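PDB 2CVZ: 3-hydroxyisobutyrate dehydrogenase from Thermus thermophilus, which probably catalyses the NADP-dependent oxidation of 3-hydroxyisobutyrate, a step of valine breakdown, and binds NADPH. Local coordinates for residues C[5-10]-C[61-66]; C[14-19]-C[121-126]; C[175-180]-C[278-283]. All coordinates share one frame; numbering follows the deposited sequence.

Interactions 1 and 2 belong to the nucleotide-binding region and touch each other: strand 4-7 runs on into helix 13-23, and F6 and L9 of interaction 1 pack on A17 of interaction 2. Interaction 3 lies among the C-terminal helices, its centre about 30 Å from that of interaction 1, on the opposite side of the chain's centre. Interactions 1 and 3 are buried; interaction 2 is partly exposed. Their chemistry differs accordingly. Interaction 1 pairs parallel backbone and lines the cofactor site. Interaction 2 joins two helices through small side chains and a histidine on backbone carbonyls. Interaction 3 is wholly apolar between its helices and lies beside neighbouring subunits.

Interaction 1. Residues C[5-10]-C[61-66]; sequences AFIGLG and TCLPTT. With NDP (NADPH dihydro-nicotinamide-adenine-dinucleotide phosphate), chain G.
This is a buried parallel strand contact in the sheet of the nucleotide-binding domain, where I7 pairs with T61 at the ends of strands 4-7 and 58-61. C62 N donates to I7 O at 3.1 Å. T61 CA also lies 3.4 Å from I7 O, in a CA-H...O contact. The side chains of I7 and T61 lie side by side on one face of the sheet, with T61 CG2 3.8 Å from I7 CB. T61 OG1 bonds to D88. On F6, CG stands anti to the backbone N (chi1 -157°), and the far end of the ring reaches C62, with CZ 3.7 Å from C62 CB.

Beyond this pair, both segments turn to the cofactor. G8 lies against L63 CD2; a side chain at G8 would collide with C62 O and with that methyl. L63 CD2 also meets the adenosine part of NADPH. P64 CD lies 3.2 Å from NDP O4B, and its CG is near C8A of the adenine. NDP O3D is within reach of both L63 O and P64 O, at 3.1 and 2.8 Å. Without the CG and CD of P64, as with an alanine here, the ribose O4B and adenine C8A would probably lose a packing partner and the backbone its ring restraint. Water 1 lies within hydrogen-bonding reach of C62 O and the phosphate oxygen NDP O2N, and takes a weak bond from G10 N. Strand, glycine-rich turn and helix 13-23, with G8, G10 and G13, fit the GxGxxG pattern of a Rossmann-type dinucleotide fold.

Interaction 2. Residues C[14-19]-C[121-126]; sequences YPMAGH and SGAEAG
Two helices of the nucleotide-binding domain run side by side here: helix 13-23, which follows the glycine-rich turn, and the end of helix 119-125. Their local axes approach to 8.0 Å at 17°, nearly parallel. The small side chain of A123 is consistent with this close spacing. Its CB sits 3.6 Å from P15 CG, so a methyl rests on the proline ring. A123 CB also meets M16 CG at 4.2 Å. M16 is a selenomethionine; its side chain also packs on F6 and on L128 of strand 128-133, which A123 touches as well. E124 adds the aliphatic part of its chain, with CG near P15 CB.

The polar part is H19. Its CG stands anti to the carbonyl carbon (chi1 -75°), and the ring reaches across to the end of the other helix. NE2 points its N-H between two backbone carbonyls, A123 O at 2.9 Å and E124 O at 3.0 Å. Both bonds are weak, with angles at the hydrogen well short of straight, as expected of one proton shared by two acceptors. Both oxygens lie at the ring edge. G126 CA lies over one face of the same ring, 3.6 Å from its centroid, in a CH-pi contact. G126 has positive phi and is the C-prime residue of a Schellman motif. A side chain there would run into H19 CE1.

The last turn of helix 119-125 leaves carbonyls that a side chain can reach, and H19 supplies the donor. The two acceptors would probably favour a proton on NE2, and the carbonyls of a helix C-terminus would probably make a positive ring somewhat more welcome.

Interaction 3. Residues C[175-180]-C[278-283]; sequences NLWAAG and RLLERW
Apolar packing carries this contact, and W177 and L280 supply most of it. The six-membered ring of W177 offers one face to L280. L280 CD2 comes to 3.5 Å from W177 CZ2, and L280 CG lies over the face in a CH-pi contact, 4.2 Å from the centroid of that ring. W177 has its CG anti to the backbone N (chi1 -177°), which carries the indole out from helix 160-188 toward the other helix. The second leucine, L279, meets the edge of the indole, with its CD2 4.2 Å from W177 CH2. W283 also comes to that edge: its CZ3 is 4.3 Å from W177 CZ2.

Backbone packing comes next. L280 CD1 lies 3.6 Å from G180 C. G180 has no side chain, and a CB there would collide with this methyl. The glycine therefore makes room for the leucine between the helices.

In the fold, the contact joins the long helix 160-188 to the short helix 276-284, near the C-terminal end of this all-helical part of the chain. The local axes lie 10.5 Å apart and are inclined by 20°, running in the same direction. Helix 251-267 packs on both, through V259 on W177 and E266 on L279.

The polar bonds of the two indoles lie outside the contact: W177 NE1 bonds to E181 in its own helix, and W283 NE1 to E266 of a third subunit. W177 also packs on L252 of a second subunit.

Interaction 1. Residues C[5-10]-C[61-66]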
# COMPACT_ATOMS: atom_id res chain seq x y z
N ALA C 5 -10.64 -2.95 43.63
CA ALA C 5 -11.85 -2.45 42.99
C ALA C 5 -11.66 -2.47 41.49
O ALA C 5 -10.54 -2.34 41.00
CB ALA C 5 -12.15 -1.03 43.46
N PHE C 6 -12.76 -2.64 40.75
CA PHE C 6 -12.69 -2.68 39.30
C PHE C 6 -13.69 -1.71 38.70
O PHE C 6 -14.86 -1.66 39.11
CB PHE C 6 -12.97 -4.09 38.79
CG PHE C 6 -12.40 -4.36 37.42
CD1 PHE C 6 -11.19 -5.04 37.28
CD2 PHE C 6 -13.06 -3.92 36.27
CE1 PHE C 6 -10.65 -5.27 36.01
CE2 PHE C 6 -12.52 -4.14 35.01
CZ PHE C 6 -11.31 -4.82 34.88
N ILE C 7 -13.24 -0.94 37.71
CA ILE C 7 -14.08 0.03 37.03
C ILE C 7 -14.19 -0.33 35.56
O ILE C 7 -13.17 -0.50 34.88
CB ILE C 7 -13.50 1.46 37.14
CG1 ILE C 7 -13.48 1.91 38.60
CG2 ILE C 7 -14.32 2.41 36.28
CD1 ILE C 7 -12.76 3.22 38.82
N GLY C 8 -15.42 -0.46 35.06
CA GLY C 8 -15.62 -0.81 33.67
C GLY C 8 -15.85 -2.29 33.47
O GLY C 8 -14.93 -3.03 33.12
N LEU C 9 -17.09 -2.72 33.68
CA LEU C 9 -17.44 -4.13 33.53
C LEU C 9 -17.93 -4.44 32.12
O LEU C 9 -19.09 -4.81 31.92
CB LEU C 9 -18.52 -4.50 34.56
CG LEU C 9 -18.17 -4.13 36.01
CD1 LEU C 9 -19.34 -4.47 36.92
CD2 LEU C 9 -16.91 -4.87 36.45
N GLY C 10 -17.04 -4.30 31.15
CA GLY C 10 -17.40 -4.57 29.76
C GLY C 10 -17.11 -5.99 29.33
O GLY C 10 -17.03 -6.89 30.17
N THR C 61 -8.95 -0.61 35.97
CA THR C 61 -9.83 -0.00 34.99
C THR C 61 -9.65 -0.70 33.65
O THR C 61 -8.55 -1.10 33.29
CB THR C 61 -9.55 1.51 34.79
OG1 THR C 61 -8.15 1.72 34.59
CG2 THR C 61 -10.03 2.31 35.99
N CYS C 62 -10.75 -0.87 32.94
CA CYS C 62 -10.70 -1.47 31.61
C CYS C 62 -11.79 -0.77 30.83
O CYS C 62 -12.91 -1.28 30.69
CB CYS C 62 -10.95 -2.98 31.65
SG CYS C 62 -10.59 -3.74 30.06
N LEU C 63 -11.46 0.42 30.36
CA LEU C 63 -12.37 1.28 29.62
C LEU C 63 -11.99 1.34 28.14
O LEU C 63 -10.95 0.83 27.74
CB LEU C 63 -12.35 2.67 30.26
CG LEU C 63 -12.67 2.64 31.76
CD1 LEU C 63 -12.32 3.97 32.42
CD2 LEU C 63 -14.14 2.30 31.96
N PRO C 64 -12.84 1.97 27.31
CA PRO C 64 -12.56 2.08 25.88
C PRO C 64 -11.21 2.72 25.55
O PRO C 64 -10.38 2.11 24.88
CB PRO C 64 -13.73 2.90 25.35
CG PRO C 64 -14.84 2.51 26.27
CD PRO C 64 -14.16 2.54 27.62
N THR C 65 -11.01 3.95 26.02
CA THR C 65 -9.77 4.67 25.75
C THR C 65 -9.27 5.44 26.96
O THR C 65 -9.97 5.58 27.96
CB THR C 65 -9.97 5.69 24.61
OG1 THR C 65 -10.81 6.75 25.06
CG2 THR C 65 -10.60 5.02 23.40
N THR C 66 -8.05 5.96 26.86
CA THR C 66 -7.46 6.73 27.94
C THR C 66 -8.36 7.91 28.29
O THR C 66 -8.32 8.43 29.41
CB THR C 66 -6.06 7.25 27.53
OG1 THR C 66 -5.22 6.12 27.23
CG2 THR C 66 -5.43 8.05 28.66
PA NDP G . -16.73 -2.79 26.01
O1A NDP G . -17.33 -4.09 26.14
O2A NDP G . -17.15 -1.78 24.97
O5B NDP G . -16.84 -2.11 27.50
C5B NDP G . -16.37 -0.77 27.70
C4B NDP G . -16.64 -0.52 29.18
O4B NDP G . -16.23 0.85 29.44
C3B NDP G . -18.05 -0.66 29.65
O3B NDP G . -18.05 -1.21 31.00
C2B NDP G . -18.58 0.72 29.68
O2B NDP G . -19.73 1.00 30.48
C1B NDP G . -17.35 1.49 30.02
N9A NDP G . -17.42 2.91 29.58
C8A NDP G . -17.52 3.42 28.26
N7A NDP G . -17.55 4.74 28.28
C5A NDP G . -17.48 5.12 29.59
C6A NDP G . -17.48 6.37 30.26
N6A NDP G . -17.55 7.50 29.56
N1A NDP G . -17.40 6.40 31.61
C2A NDP G . -17.32 5.24 32.31
N3A NDP G . -17.32 4.01 31.78
C4A NDP G . -17.40 4.02 30.39
O3 NDP G . -15.16 -2.91 25.90
PN NDP G . -14.08 -4.08 25.91
O1N NDP G . -14.38 -4.94 24.75
O2N NDP G . -14.16 -4.63 27.30
O5D NDP G . -12.73 -3.24 25.79
C5D NDP G . -12.27 -2.35 26.86
C4D NDP G . -10.75 -2.12 26.63
O4D NDP G . -10.13 -3.40 26.53
C3D NDP G . -10.46 -1.43 25.30
O3D NDP G . -9.38 -0.49 25.48
C2D NDP G . -10.14 -2.55 24.35
O2D NDP G . -9.43 -2.05 23.23
C1D NDP G . -9.32 -3.46 25.36
N1N NDP G . -9.21 -4.90 24.97
C2N NDP G . -10.36 -5.54 24.43
C3N NDP G . -10.21 -6.94 24.08
C7N NDP G . -11.35 -7.69 23.54
O7N NDP G . -11.23 -8.77 22.92
N7N NDP G . -12.61 -7.23 23.70
C4N NDP G . -8.97 -7.56 24.28
C5N NDP G . -7.88 -6.92 24.79
C6N NDP G . -8.00 -5.59 25.14
P2B NDP G . -21.19 0.66 30.06
O1X NDP G . -21.98 1.64 30.83
O2X NDP G . -21.48 -0.75 30.42
O3X NDP G . -21.35 0.88 28.55
O HOH W 1 -14.35 -3.82 29.85

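Interaction 2. Residues C[14-19]-C[121-126]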
# COMPACT_ATOMS: atom_id res chain seq x y z
N TYR C 14 -15.90 -7.30 32.82
CA TYR C 14 -16.82 -8.15 33.57
C TYR C 14 -16.14 -9.45 34.03
O TYR C 14 -16.04 -9.72 35.23
CB TYR C 14 -18.06 -8.45 32.73
CG TYR C 14 -19.23 -9.02 33.51
CD1 TYR C 14 -20.09 -8.19 34.22
CD2 TYR C 14 -19.46 -10.40 33.55
CE1 TYR C 14 -21.16 -8.72 34.96
CE2 TYR C 14 -20.51 -10.93 34.27
CZ TYR C 14 -21.36 -10.09 34.97
OH TYR C 14 -22.40 -10.64 35.69
N PRO C 15 -15.67 -10.28 33.08
CA PRO C 15 -15.01 -11.52 33.51
C PRO C 15 -13.73 -11.29 34.31
O PRO C 15 -13.43 -12.02 35.25
CB PRO C 15 -14.77 -12.27 32.20
CG PRO C 15 -14.64 -11.16 31.19
CD PRO C 15 -15.74 -10.21 31.61
N MSE C 16 -12.96 -10.27 33.93
CA MSE C 16 -11.72 -9.96 34.63
C MSE C 16 -11.98 -9.68 36.10
O MSE C 16 -11.30 -10.21 36.98
CB MSE C 16 -11.03 -8.75 33.99
CG MSE C 16 -10.40 -9.05 32.65
SE MSE C 16 -9.76 -7.44 31.80
CE MSE C 16 -8.24 -7.07 32.93
N ALA C 17 -12.97 -8.83 36.36
CA ALA C 17 -13.33 -8.49 37.73
C ALA C 17 -13.88 -9.71 38.44
O ALA C 17 -13.86 -9.80 39.66
CB ALA C 17 -14.36 -7.36 37.74
N GLY C 18 -14.39 -10.66 37.66
CA GLY C 18 -14.93 -11.88 38.24
C GLY C 18 -13.82 -12.68 38.90
O GLY C 18 -13.99 -13.22 40.00
N HIS C 19 -12.67 -12.77 38.24
CA HIS C 19 -11.54 -13.50 38.80
C HIS C 19 -11.07 -12.83 40.08
O HIS C 19 -10.75 -13.51 41.06
CB HIS C 19 -10.41 -13.57 37.78
CG HIS C 19 -10.67 -14.55 36.68
ND1 HIS C 19 -10.64 -15.92 36.88
CD2 HIS C 19 -11.04 -14.37 35.39
CE1 HIS C 19 -10.98 -16.53 35.76
NE2 HIS C 19 -11.23 -15.62 34.84
N SER C 121 -12.39 -14.87 25.74
CA SER C 121 -12.20 -16.26 26.15
C SER C 121 -11.06 -16.36 27.16
O SER C 121 -11.13 -17.14 28.11
CB SER C 121 -11.88 -17.14 24.93
OG SER C 121 -10.66 -16.75 24.34
N GLY C 122 -10.02 -15.56 26.95
CA GLY C 122 -8.89 -15.56 27.86
C GLY C 122 -9.29 -14.94 29.18
O GLY C 122 -8.87 -15.37 30.25
N ALA C 123 -10.13 -13.91 29.10
CA ALA C 123 -10.60 -13.22 30.29
C ALA C 123 -11.44 -14.17 31.14
O ALA C 123 -11.32 -14.20 32.37
CB ALA C 123 -11.43 -12.01 29.90
N GLU C 124 -12.29 -14.95 30.49
CA GLU C 124 -13.15 -15.90 31.20
C GLU C 124 -12.32 -17.01 31.83
O GLU C 124 -12.61 -17.46 32.94
CB GLU C 124 -14.18 -16.49 30.24
CG GLU C 124 -15.05 -15.44 29.56
CD GLU C 124 -16.13 -16.04 28.67
OE1 GLU C 124 -15.84 -17.04 27.97
OE2 GLU C 124 -17.26 -15.51 28.67
N ALA C 125 -11.28 -17.44 31.13
CA ALA C 125 -10.41 -18.51 31.63
C ALA C 125 -9.42 -17.99 32.67
O ALA C 125 -8.87 -18.77 33.46
CB ALA C 125 -9.67 -19.16 30.48
N GLY C 126 -9.18 -16.68 32.66
CA GLY C 126 -8.22 -16.11 33.60
C GLY C 126 -6.80 -16.41 33.17
O GLY C 126 -5.91 -16.59 34.00

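Interaction 3. Residues C[175-180]-C[278-283]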
# COMPACT_ATOMS: atom_id res chain seq x y z
N ASN C 175 -1.99 -9.74 10.18
CA ASN C 175 -2.10 -11.18 10.01
C ASN C 175 -3.49 -11.60 9.57
O ASN C 175 -3.65 -12.38 8.63
CB ASN C 175 -1.74 -11.90 11.31
CG ASN C 175 -0.31 -11.65 11.75
OD1 ASN C 175 0.50 -11.12 10.99
ND2 ASN C 175 0.01 -12.05 12.97
N LEU C 176 -4.50 -11.05 10.25
CA LEU C 176 -5.89 -11.37 9.97
C LEU C 176 -6.35 -10.92 8.59
O LEU C 176 -7.00 -11.67 7.86
CB LEU C 176 -6.78 -10.75 11.04
CG LEU C 176 -8.30 -10.86 10.88
CD1 LEU C 176 -8.73 -12.32 10.86
CD2 LEU C 176 -8.97 -10.13 12.04
N TRP C 177 -6.01 -9.68 8.22
CA TRP C 177 -6.42 -9.15 6.93
C TRP C 177 -5.74 -9.85 5.76
O TRP C 177 -6.40 -10.20 4.78
CB TRP C 177 -6.16 -7.65 6.87
CG TRP C 177 -6.64 -7.01 5.59
CD1 TRP C 177 -5.95 -6.93 4.42
CD2 TRP C 177 -7.91 -6.41 5.36
NE1 TRP C 177 -6.71 -6.31 3.46
CE2 TRP C 177 -7.93 -5.98 4.01
CE3 TRP C 177 -9.05 -6.19 6.15
CZ2 TRP C 177 -9.03 -5.34 3.44
CZ3 TRP C 177 -10.15 -5.55 5.58
CH2 TRP C 177 -10.13 -5.14 4.24
N ALA C 178 -4.43 -10.05 5.85
CA ALA C 178 -3.69 -10.71 4.78
C ALA C 178 -4.23 -12.12 4.56
O ALA C 178 -4.37 -12.57 3.43
CB ALA C 178 -2.20 -10.76 5.10
N ALA C 179 -4.52 -12.81 5.66
CA ALA C 179 -5.06 -14.16 5.55
C ALA C 179 -6.38 -14.07 4.79
O ALA C 179 -6.68 -14.92 3.95
CB ALA C 179 -5.28 -14.75 6.93
N GLY C 180 -7.15 -13.03 5.08
CA GLY C 180 -8.42 -12.82 4.41
C GLY C 180 -8.24 -12.63 2.91
O GLY C 180 -8.94 -13.25 2.11
N ARG C 278 -15.61 -9.45 6.23
CA ARG C 278 -16.86 -9.41 5.49
C ARG C 278 -16.72 -8.44 4.32
O ARG C 278 -17.35 -8.62 3.27
CB ARG C 278 -18.02 -8.95 6.37
CG ARG C 278 -18.62 -10.00 7.29
CD ARG C 278 -19.82 -9.40 8.01
NE ARG C 278 -20.49 -10.32 8.93
CZ ARG C 278 -21.24 -11.35 8.56
NH1 ARG C 278 -21.44 -11.61 7.28
NH2 ARG C 278 -21.82 -12.11 9.48
N LEU C 279 -15.89 -7.42 4.49
CA LEU C 279 -15.67 -6.43 3.44
C LEU C 279 -15.01 -7.10 2.24
O LEU C 279 -15.33 -6.81 1.09
CB LEU C 279 -14.80 -5.28 3.95
CG LEU C 279 -14.51 -4.15 2.95
CD1 LEU C 279 -15.82 -3.62 2.39
CD2 LEU C 279 -13.74 -3.04 3.65
N LEU C 280 -14.08 -8.01 2.52
CA LEU C 280 -13.38 -8.73 1.46
C LEU C 280 -14.35 -9.69 0.78
O LEU C 280 -14.28 -9.89 -0.44
CB LEU C 280 -12.19 -9.51 2.04
CG LEU C 280 -11.06 -8.64 2.60
CD1 LEU C 280 -10.03 -9.51 3.30
CD2 LEU C 280 -10.42 -7.86 1.45
N GLU C 281 -15.25 -10.28 1.55
CA GLU C 281 -16.24 -11.20 1.00
C GLU C 281 -17.20 -10.40 0.13
O GLU C 281 -17.65 -10.88 -0.91
CB GLU C 281 -17.01 -11.90 2.11
CG GLU C 281 -16.13 -12.70 3.06
CD GLU C 281 -16.94 -13.46 4.09
OE1 GLU C 281 -17.85 -12.85 4.70
OE2 GLU C 281 -16.66 -14.66 4.30
N ARG C 282 -17.50 -9.19 0.57
CA ARG C 282 -18.38 -8.29 -0.16
C ARG C 282 -17.80 -8.05 -1.55
O ARG C 282 -18.46 -8.29 -2.56
CB ARG C 282 -18.50 -6.96 0.60
CG ARG C 282 -18.82 -5.75 -0.28
CD ARG C 282 -20.19 -5.17 0.03
NE ARG C 282 -20.29 -4.61 1.38
CZ ARG C 282 -19.89 -3.39 1.72
NH1 ARG C 282 -19.36 -2.57 0.82
NH2 ARG C 282 -20.05 -2.97 2.97
N TRP C 283 -16.56 -7.57 -1.59
CA TRP C 283 -15.90 -7.29 -2.85
C TRP C 283 -15.70 -8.55 -3.69
O TRP C 283 -15.90 -8.53 -4.90
CB TRP C 283 -14.53 -6.64 -2.61
CG TRP C 283 -14.59 -5.30 -1.96
CD1 TRP C 283 -15.59 -4.37 -2.07
CD2 TRP C 283 -13.57 -4.69 -1.16
NE1 TRP C 283 -15.25 -3.23 -1.38
CE2 TRP C 283 -14.02 -3.40 -0.82
CE3 TRP C 283 -12.32 -5.12 -0.69
CZ2 TRP C 283 -13.26 -2.53 -0.03
CZ3 TRP C 283 -11.56 -4.25 0.09
CH2 TRP C 283 -12.04 -2.97 0.41